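Local coordinates for protein diacylglycerol kinase (Bacillus anthracis, PDB 3S40) that probably phosphorylates diacylglycerol to phosphatidic acid, using ATP as the phosphate donor, at residues T6-V11 / V64-V69; A37-L42 / K118-E123. All coordinates share one frame; numbering follows the deposited sequence.

Contact 1. Residues T6-V11 / V64-V69; sequences TKFEKV and VDLIIV
With CG anti to its carbonyl carbon (chi1 -52°), D65 swings its carboxylate back toward the chain of E9 and K10, while L66, whose CG is anti to the backbone N at 176°, sends its isobutyl group alongside V11. This rotation of D65 puts its carboxylate in line: D65 OD2 accepts from K10 N over 2.8 Å, using the lone pair that faces away from the other carboxylate oxygen, and the N-H points at it almost straight. In return K10 O takes D65 N at 2.8 Å, and a second, weaker bond from L66 N reaches the same oxygen at 3.3 Å. This carbonyl therefore has one firm and one weak donor just where strands 11-15 and 66-71 begin to run side by side, neighbours within the four-stranded parallel sheet of the Rossmann-like alpha/beta catalytic domain. V11 and L66 form the parallel bridge, and V11 CA lies 3.4 Å from L66 O in a CA-H...O contact. On the face carrying these two residues the apolar groups close up: V11 CG1 meets I68 CD1 at 3.7 Å, and L66 CD2 sits beside V11. The F8 ring is sandwiched, with K7 CG over the centre of one face and L66 CB over the other, offset toward the rim and 4.1 Å from the ring centroid in a CH-pi contact, while D65 CB comes up to the ring edge in plane.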
ATOM      1  N   THR A   6      -6.946 -13.101  23.934  1.00 85.98           N
ATOM      2  CA  THR A   6      -6.595 -12.539  22.638  1.00 69.49           C
ATOM      3  C   THR A   6      -5.447 -13.296  21.967  1.00 60.82           C
ATOM      4  O   THR A   6      -4.681 -13.992  22.626  1.00 67.79           O
ATOM      5  CB  THR A   6      -6.252 -11.032  22.775  1.00 54.55           C
ATOM      6  OG1 THR A   6      -5.329 -10.643  21.755  1.00 43.95           O
ATOM      7  CG2 THR A   6      -5.633 -10.726  24.153  1.00 52.44           C
ATOM      8  N   LYS A   7      -5.337 -13.172  20.649  1.00 45.90           N
ATOM      9  CA  LYS A   7      -4.222 -13.774  19.938  1.00 40.22           C
ATOM     10  C   LYS A   7      -2.997 -12.848  19.889  1.00 34.88           C
ATOM     11  O   LYS A   7      -2.014 -13.149  19.215  1.00 31.88           O
ATOM     12  CB  LYS A   7      -4.647 -14.176  18.519  1.00 49.30           C
ATOM     13  CG  LYS A   7      -4.719 -13.026  17.538  1.00 51.92           C
ATOM     14  CD  LYS A   7      -5.195 -13.500  16.161  1.00 59.89           C
ATOM     15  CE  LYS A   7      -6.641 -13.968  16.201  1.00 55.59           C
ATOM     16  NZ  LYS A   7      -7.261 -14.077  14.842  1.00 49.04           N
ATOM     17  N   PHE A   8      -3.064 -11.721  20.588  1.00 28.22           N
ATOM     18  CA  PHE A   8      -1.958 -10.772  20.614  1.00 28.48           C
ATOM     19  C   PHE A   8      -1.568 -10.444  22.047  1.00 32.69           C
ATOM     20  O   PHE A   8      -2.186  -9.601  22.682  1.00 28.75           O
ATOM     21  CB  PHE A   8      -2.331  -9.478  19.894  1.00 26.33           C
ATOM     22  CG  PHE A   8      -2.769  -9.681  18.479  1.00 19.97           C
ATOM     23  CD1 PHE A   8      -1.898 -10.222  17.541  1.00 21.53           C
ATOM     24  CD2 PHE A   8      -4.046  -9.316  18.083  1.00 25.85           C
ATOM     25  CE1 PHE A   8      -2.302 -10.416  16.219  1.00 23.49           C
ATOM     26  CE2 PHE A   8      -4.464  -9.500  16.753  1.00 31.17           C
ATOM     27  CZ  PHE A   8      -3.592 -10.049  15.829  1.00 24.08           C
ATOM     28  N   GLU A   9      -0.525 -11.102  22.540  1.00 21.46           N
ATOM     29  CA  GLU A   9      -0.147 -10.979  23.942  1.00 37.62           C
ATOM     30  C   GLU A   9       0.444  -9.594  24.206  1.00 31.13           C
ATOM     31  O   GLU A   9       0.117  -8.954  25.191  1.00 26.37           O
ATOM     32  CB  GLU A   9       0.863 -12.060  24.288  1.00 45.14           C
ATOM     33  CG  GLU A   9       0.870 -12.454  25.744  1.00 61.63           C
ATOM     34  CD  GLU A   9       1.875 -13.555  26.022  1.00 77.06           C
ATOM     35  OE1 GLU A   9       3.041 -13.228  26.344  1.00 79.58           O
ATOM     36  OE2 GLU A   9       1.500 -14.743  25.904  1.00 78.93           O
ATOM     37  N   LYS A  10       1.300  -9.130  23.299  1.00 28.62           N
ATOM     38  CA  LYS A  10       1.883  -7.804  23.412  1.00 24.97           C
ATOM     39  C   LYS A  10       1.638  -6.991  22.154  1.00 24.83           C
ATOM     40  O   LYS A  10       1.800  -7.474  21.011  1.00 18.80           O
ATOM     41  CB  LYS A  10       3.378  -7.887  23.724  1.00 26.89           C
ATOM     42  CG  LYS A  10       3.655  -8.565  25.053  1.00 30.59           C
ATOM     43  CD  LYS A  10       5.027  -9.174  25.081  1.00 32.42           C
ATOM     44  CE  LYS A  10       6.050  -8.211  25.614  1.00 48.94           C
ATOM     45  NZ  LYS A  10       6.955  -8.910  26.577  1.00 51.38           N
ATOM     46  N   VAL A  11       1.237  -5.755  22.384  1.00 13.80           N
ATOM     47  CA  VAL A  11       0.866  -4.823  21.324  1.00 12.34           C
ATOM     48  C   VAL A  11       1.694  -3.543  21.442  1.00 22.99           C
ATOM     49  O   VAL A  11       1.904  -3.010  22.546  1.00 18.11           O
ATOM     50  CB  VAL A  11      -0.651  -4.481  21.386  1.00 15.40           C
ATOM     51  CG1 VAL A  11      -1.044  -3.495  20.285  1.00 10.84           C
ATOM     52  CG2 VAL A  11      -1.509  -5.761  21.335  1.00 17.12           C
ATOM     53  N   VAL A  64       6.886  -7.918  20.046  1.00 23.21           N
ATOM     54  CA  VAL A  64       5.430  -7.816  20.126  1.00 17.72           C
ATOM     55  C   VAL A  64       4.748  -8.681  19.085  1.00 24.61           C
ATOM     56  O   VAL A  64       5.376  -9.132  18.140  1.00 22.87           O
ATOM     57  CB  VAL A  64       4.908  -6.354  19.957  1.00 20.78           C
ATOM     58  CG1 VAL A  64       5.269  -5.486  21.186  1.00 20.83           C
ATOM     59  CG2 VAL A  64       5.430  -5.718  18.663  1.00 14.01           C
ATOM     60  N   ASP A  65       3.447  -8.870  19.251  1.00 21.40           N
ATOM     61  CA  ASP A  65       2.656  -9.710  18.358  1.00 27.03           C
ATOM     62  C   ASP A  65       1.872  -8.881  17.363  1.00 21.18           C
ATOM     63  O   ASP A  65       1.497  -9.375  16.313  1.00 19.79           O
ATOM     64  CB  ASP A  65       1.698 -10.587  19.169  1.00 26.44           C
ATOM     65  CG  ASP A  65       2.427 -11.362  20.260  1.00 42.80           C
ATOM     66  OD1 ASP A  65       3.200 -12.283  19.910  1.00 39.98           O
ATOM     67  OD2 ASP A  65       2.256 -11.032  21.454  1.00 46.60           O
ATOM     68  N   LEU A  66       1.644  -7.618  17.700  1.00 14.22           N
ATOM     69  CA  LEU A  66       0.850  -6.733  16.868  1.00 16.68           C
ATOM     70  C   LEU A  66       1.468  -5.351  16.915  1.00 20.59           C
ATOM     71  O   LEU A  66       1.770  -4.836  18.008  1.00 20.53           O
ATOM     72  CB  LEU A  66      -0.588  -6.677  17.405  1.00 15.92           C
ATOM     73  CG  LEU A  66      -1.556  -5.717  16.701  1.00 22.02           C
ATOM     74  CD1 LEU A  66      -1.701  -6.063  15.187  1.00 25.96           C
ATOM     75  CD2 LEU A  66      -2.926  -5.709  17.392  1.00 19.11           C
ATOM     76  N   ILE A  67       1.687  -4.766  15.748  1.00 16.84           N
ATOM     77  CA  ILE A  67       2.095  -3.366  15.643  1.00 22.22           C
ATOM     78  C   ILE A  67       0.974  -2.554  14.996  1.00 24.98           C
ATOM     79  O   ILE A  67       0.525  -2.864  13.895  1.00 21.22           O
ATOM     80  CB  ILE A  67       3.406  -3.183  14.839  1.00 19.65           C
ATOM     81  CG1 ILE A  67       4.586  -3.830  15.589  1.00 13.91           C
ATOM     82  CG2 ILE A  67       3.689  -1.699  14.592  1.00 18.72           C
ATOM     83  CD1 ILE A  67       5.954  -3.505  15.021  1.00 19.96           C
ATOM     84  N   ILE A  68       0.493  -1.538  15.704  1.00 18.78           N
ATOM     85  CA  ILE A  68      -0.557  -0.671  15.185  1.00 12.93           C
ATOM     86  C   ILE A  68       0.069   0.648  14.807  1.00 20.43           C
ATOM     87  O   ILE A  68       0.867   1.195  15.567  1.00 16.54           O
ATOM     88  CB  ILE A  68      -1.640  -0.418  16.240  1.00 16.64           C
ATOM     89  CG1 ILE A  68      -2.137  -1.755  16.795  1.00 20.90           C
ATOM     90  CG2 ILE A  68      -2.778   0.450  15.663  1.00 18.48           C
ATOM     91  CD1 ILE A  68      -3.122  -1.608  17.943  1.00 19.84           C
ATOM     92  N   VAL A  69      -0.251   1.161  13.627  1.00 18.57           N
ATOM     93  CA  VAL A  69       0.264   2.485  13.253  1.00 15.66           C
ATOM     94  C   VAL A  69      -0.867   3.495  13.085  1.00 23.03           C
ATOM     95  O   VAL A  69      -1.780   3.276  12.301  1.00 25.06           O
ATOM     96  CB  VAL A  69       1.145   2.401  11.986  1.00 20.68           C
ATOM     97  CG1 VAL A  69       0.413   1.669  10.879  1.00 21.45           C
ATOM     98  CG2 VAL A  69       1.600   3.788  11.552  1.00 29.69           C
TER

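Contact 2. Residues A37-L42 / K118-E123; sequences AAFPDL and KLITKE
The F39 ring has the methyl of A38, its own neighbour in sequence, over the centre of one face, and meets 118-123 with its edge. Two oxygens lie near the ring plane there: E123 OE2, 3.4 Å from F39 CE1, and the carbonyl oxygen of I120, 3.9 Å from F39 CZ. Approaching from the opposite direction, the carboxylate of E123 is nearly coplanar with the ring, the two planes 21° apart. Such an approach would set the carboxylate and the carbonyl oxygen against the weakly positive rim hydrogens, probably a favourable arrangement. I120 lies across F39 at about a right angle, and I120 CG2, the branch anti to the backbone N, is the one that touches the ring rim, 4.0 Å from F39 CZ.

Both segments lie at the C-terminal ends of helices in the catalytic domain. F39 is the first residue past helix 24-38, and at the end of helix 113-120 the chain makes a type I turn from I120 to E123, closed by E123 N on I120 O at 2.9 Å. The carbonyl at the ring edge is thus already engaged by the turn. E123 has positive phi (56°), and from there its extended side chain reaches back to F39. Its carboxylate has stronger partners in the N-terminal segment: OE2 is hydrogen-bonded to T6 OG1 and OE1 to K7 N, which would fix its rotation. A38 CB also touches T121 OG1 at 3.3 Å. Farther in, F39 also packs on V11 and L66, and I120 on L66 and I68, so this pair of helix ends sits against one face of the parallel sheet.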
ATOM      1  N   ALA A  37      -8.404  -1.347  26.580  1.00 24.43           N
ATOM      2  CA  ALA A  37      -9.355  -2.272  27.188  1.00 30.25           C
ATOM      3  C   ALA A  37      -9.169  -3.678  26.664  1.00 29.89           C
ATOM      4  O   ALA A  37      -9.324  -4.643  27.404  1.00 32.84           O
ATOM      5  CB  ALA A  37     -10.796  -1.815  26.951  1.00 21.56           C
ATOM      6  N   ALA A  38      -8.854  -3.785  25.376  1.00 32.44           N
ATOM      7  CA  ALA A  38      -8.804  -5.077  24.705  1.00 29.75           C
ATOM      8  C   ALA A  38      -7.479  -5.781  24.940  1.00 26.23           C
ATOM      9  O   ALA A  38      -7.452  -6.990  25.107  1.00 25.33           O
ATOM     10  CB  ALA A  38      -9.064  -4.924  23.203  1.00 25.23           C
ATOM     11  N   PHE A  39      -6.386  -5.020  24.972  1.00 22.41           N
ATOM     12  CA  PHE A  39      -5.047  -5.614  25.050  1.00 25.84           C
ATOM     13  C   PHE A  39      -4.324  -5.329  26.381  1.00 30.98           C
ATOM     14  O   PHE A  39      -3.839  -4.232  26.603  1.00 23.99           O
ATOM     15  CB  PHE A  39      -4.201  -5.119  23.872  1.00 21.66           C
ATOM     16  CG  PHE A  39      -4.873  -5.287  22.526  1.00 22.34           C
ATOM     17  CD1 PHE A  39      -5.259  -6.549  22.075  1.00 24.18           C
ATOM     18  CD2 PHE A  39      -5.103  -4.194  21.711  1.00 17.10           C
ATOM     19  CE1 PHE A  39      -5.864  -6.712  20.833  1.00 25.54           C
ATOM     20  CE2 PHE A  39      -5.708  -4.343  20.471  1.00 30.35           C
ATOM     21  CZ  PHE A  39      -6.092  -5.617  20.027  1.00 23.57           C
ATOM     22  N   PRO A  40      -4.214  -6.334  27.252  1.00 33.43           N
ATOM     23  CA  PRO A  40      -3.692  -6.112  28.607  1.00 30.92           C
ATOM     24  C   PRO A  40      -2.205  -5.712  28.684  1.00 31.78           C
ATOM     25  O   PRO A  40      -1.733  -5.392  29.775  1.00 29.37           O
ATOM     26  CB  PRO A  40      -3.914  -7.466  29.284  1.00 37.96           C
ATOM     27  CG  PRO A  40      -3.825  -8.441  28.171  1.00 41.37           C
ATOM     28  CD  PRO A  40      -4.467  -7.758  26.988  1.00 34.11           C
ATOM     29  N   ASP A  41      -1.484  -5.737  27.568  1.00 24.28           N
ATOM     30  CA  ASP A  41      -0.101  -5.251  27.524  1.00 24.24           C
ATOM     31  C   ASP A  41       0.099  -4.432  26.267  1.00 30.76           C
ATOM     32  O   ASP A  41       0.309  -4.970  25.175  1.00 25.74           O
ATOM     33  CB  ASP A  41       0.895  -6.413  27.556  1.00 24.73           C
ATOM     34  CG  ASP A  41       2.359  -5.956  27.573  1.00 26.94           C
ATOM     35  OD1 ASP A  41       2.690  -4.843  27.104  1.00 28.71           O
ATOM     36  OD2 ASP A  41       3.209  -6.741  28.038  1.00 30.48           O
ATOM     37  N   LEU A  42       0.057  -3.122  26.438  1.00 24.03           N
ATOM     38  CA  LEU A  42       0.003  -2.210  25.319  1.00 14.14           C
ATOM     39  C   LEU A  42       1.056  -1.121  25.480  1.00 22.73           C
ATOM     40  O   LEU A  42       1.115  -0.442  26.493  1.00 24.93           O
ATOM     41  CB  LEU A  42      -1.390  -1.592  25.237  1.00 18.14           C
ATOM     42  CG  LEU A  42      -1.604  -0.448  24.241  1.00 28.83           C
ATOM     43  CD1 LEU A  42      -1.339  -0.945  22.827  1.00 26.39           C
ATOM     44  CD2 LEU A  42      -3.035   0.133  24.356  1.00 15.91           C
ATOM     45  N   LYS A 118     -11.614   0.206  17.120  1.00 20.93           N
ATOM     46  CA  LYS A 118     -12.492  -0.878  17.542  1.00 32.87           C
ATOM     47  C   LYS A 118     -12.392  -2.118  16.646  1.00 24.89           C
ATOM     48  O   LYS A 118     -12.377  -3.242  17.143  1.00 23.72           O
ATOM     49  CB  LYS A 118     -13.938  -0.384  17.617  1.00 33.86           C
ATOM     50  CG  LYS A 118     -14.082   0.744  18.632  1.00 55.34           C
ATOM     51  CD  LYS A 118     -15.473   1.334  18.635  1.00 70.00           C
ATOM     52  CE  LYS A 118     -15.521   2.569  19.510  1.00 77.11           C
ATOM     53  NZ  LYS A 118     -16.872   3.191  19.466  1.00 84.19           N
ATOM     54  N   LEU A 119     -12.314  -1.893  15.338  1.00 24.67           N
ATOM     55  CA  LEU A 119     -12.015  -2.957  14.377  1.00 23.34           C
ATOM     56  C   LEU A 119     -10.784  -3.789  14.789  1.00 21.95           C
ATOM     57  O   LEU A 119     -10.819  -5.017  14.777  1.00 21.37           O
ATOM     58  CB  LEU A 119     -11.810  -2.373  12.970  1.00 24.03           C
ATOM     59  CG  LEU A 119     -11.444  -3.439  11.917  1.00 25.42           C
ATOM     60  CD1 LEU A 119     -12.638  -4.317  11.603  1.00 22.52           C
ATOM     61  CD2 LEU A 119     -10.902  -2.788  10.663  1.00 27.56           C
ATOM     62  N   ILE A 120      -9.699  -3.126  15.169  1.00 25.27           N
ATOM     63  CA  ILE A 120      -8.480  -3.858  15.535  1.00 21.13           C
ATOM     64  C   ILE A 120      -8.796  -4.809  16.675  1.00 24.77           C
ATOM     65  O   ILE A 120      -8.264  -5.907  16.768  1.00 24.49           O
ATOM     66  CB  ILE A 120      -7.376  -2.886  15.971  1.00 23.13           C
ATOM     67  CG1 ILE A 120      -6.956  -2.031  14.778  1.00 20.11           C
ATOM     68  CG2 ILE A 120      -6.211  -3.646  16.603  1.00 17.50           C
ATOM     69  CD1 ILE A 120      -5.991  -0.911  15.110  1.00 22.24           C
ATOM     70  N   THR A 121      -9.703  -4.356  17.522  1.00 22.32           N
ATOM     71  CA  THR A 121     -10.170  -5.073  18.692  1.00 26.66           C
ATOM     72  C   THR A 121     -10.852  -6.394  18.320  1.00 27.60           C
ATOM     73  O   THR A 121     -10.955  -7.301  19.134  1.00 31.16           O
ATOM     74  CB  THR A 121     -11.161  -4.140  19.433  1.00 29.30           C
ATOM     75  OG1 THR A 121     -10.513  -3.551  20.563  1.00 40.94           O
ATOM     76  CG2 THR A 121     -12.431  -4.832  19.820  1.00 25.37           C
ATOM     77  N   LYS A 122     -11.314  -6.501  17.084  1.00 25.87           N
ATOM     78  CA  LYS A 122     -11.995  -7.718  16.654  1.00 23.79           C
ATOM     79  C   LYS A 122     -10.994  -8.740  16.162  1.00 23.23           C
ATOM     80  O   LYS A 122     -11.335  -9.911  15.939  1.00 28.76           O
ATOM     81  CB  LYS A 122     -13.022  -7.407  15.575  1.00 22.92           C
ATOM     82  CG  LYS A 122     -14.140  -6.471  16.021  1.00 30.99           C
ATOM     83  CD  LYS A 122     -14.813  -6.961  17.305  1.00 36.08           C
ATOM     84  CE  LYS A 122     -15.975  -6.050  17.702  1.00 51.06           C
ATOM     85  NZ  LYS A 122     -16.415  -6.310  19.103  1.00 54.21           N
ATOM     86  N   GLU A 123      -9.755  -8.298  15.980  1.00 19.20           N
ATOM     87  CA  GLU A 123      -8.677  -9.217  15.611  1.00 21.20           C
ATOM     88  C   GLU A 123      -8.907 -10.069  14.339  1.00 24.01           C
ATOM     89  O   GLU A 123      -8.538 -11.237  14.303  1.00 28.05           O
ATOM     90  CB  GLU A 123      -8.389 -10.149  16.783  1.00 23.86           C
ATOM     91  CG  GLU A 123      -8.093  -9.408  18.083  1.00 35.83           C
ATOM     92  CD  GLU A 123      -7.515 -10.309  19.178  1.00 42.52           C
ATOM     93  OE1 GLU A 123      -7.301 -11.524  18.943  1.00 44.29           O
ATOM     94  OE2 GLU A 123      -7.277  -9.787  20.282  1.00 39.49           O
TER

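How the contacts relate
From the N terminus, the chain passes through 6-11 into strand 11-15, runs along helix 24-38 and turns out at 37-42 toward strand 42-46. After helix 52-60 it returns at 64-69, where contact 1 closes the first loop and seats strand 66-71 beside strand 11-15. Contact 2 closes only at 118-123, after helix 113-120. Because 37-42 falls inside the first loop and 118-123 beyond it, the two contacts cross rather than nest. Their centres are 8 Å apart and they touch directly: V11 N is 3.0 Å from D41 O, a probable backbone bond linking strand 11-15 to the approach of edge strand 42-46, and I68 CG2 packs against I120 CD1.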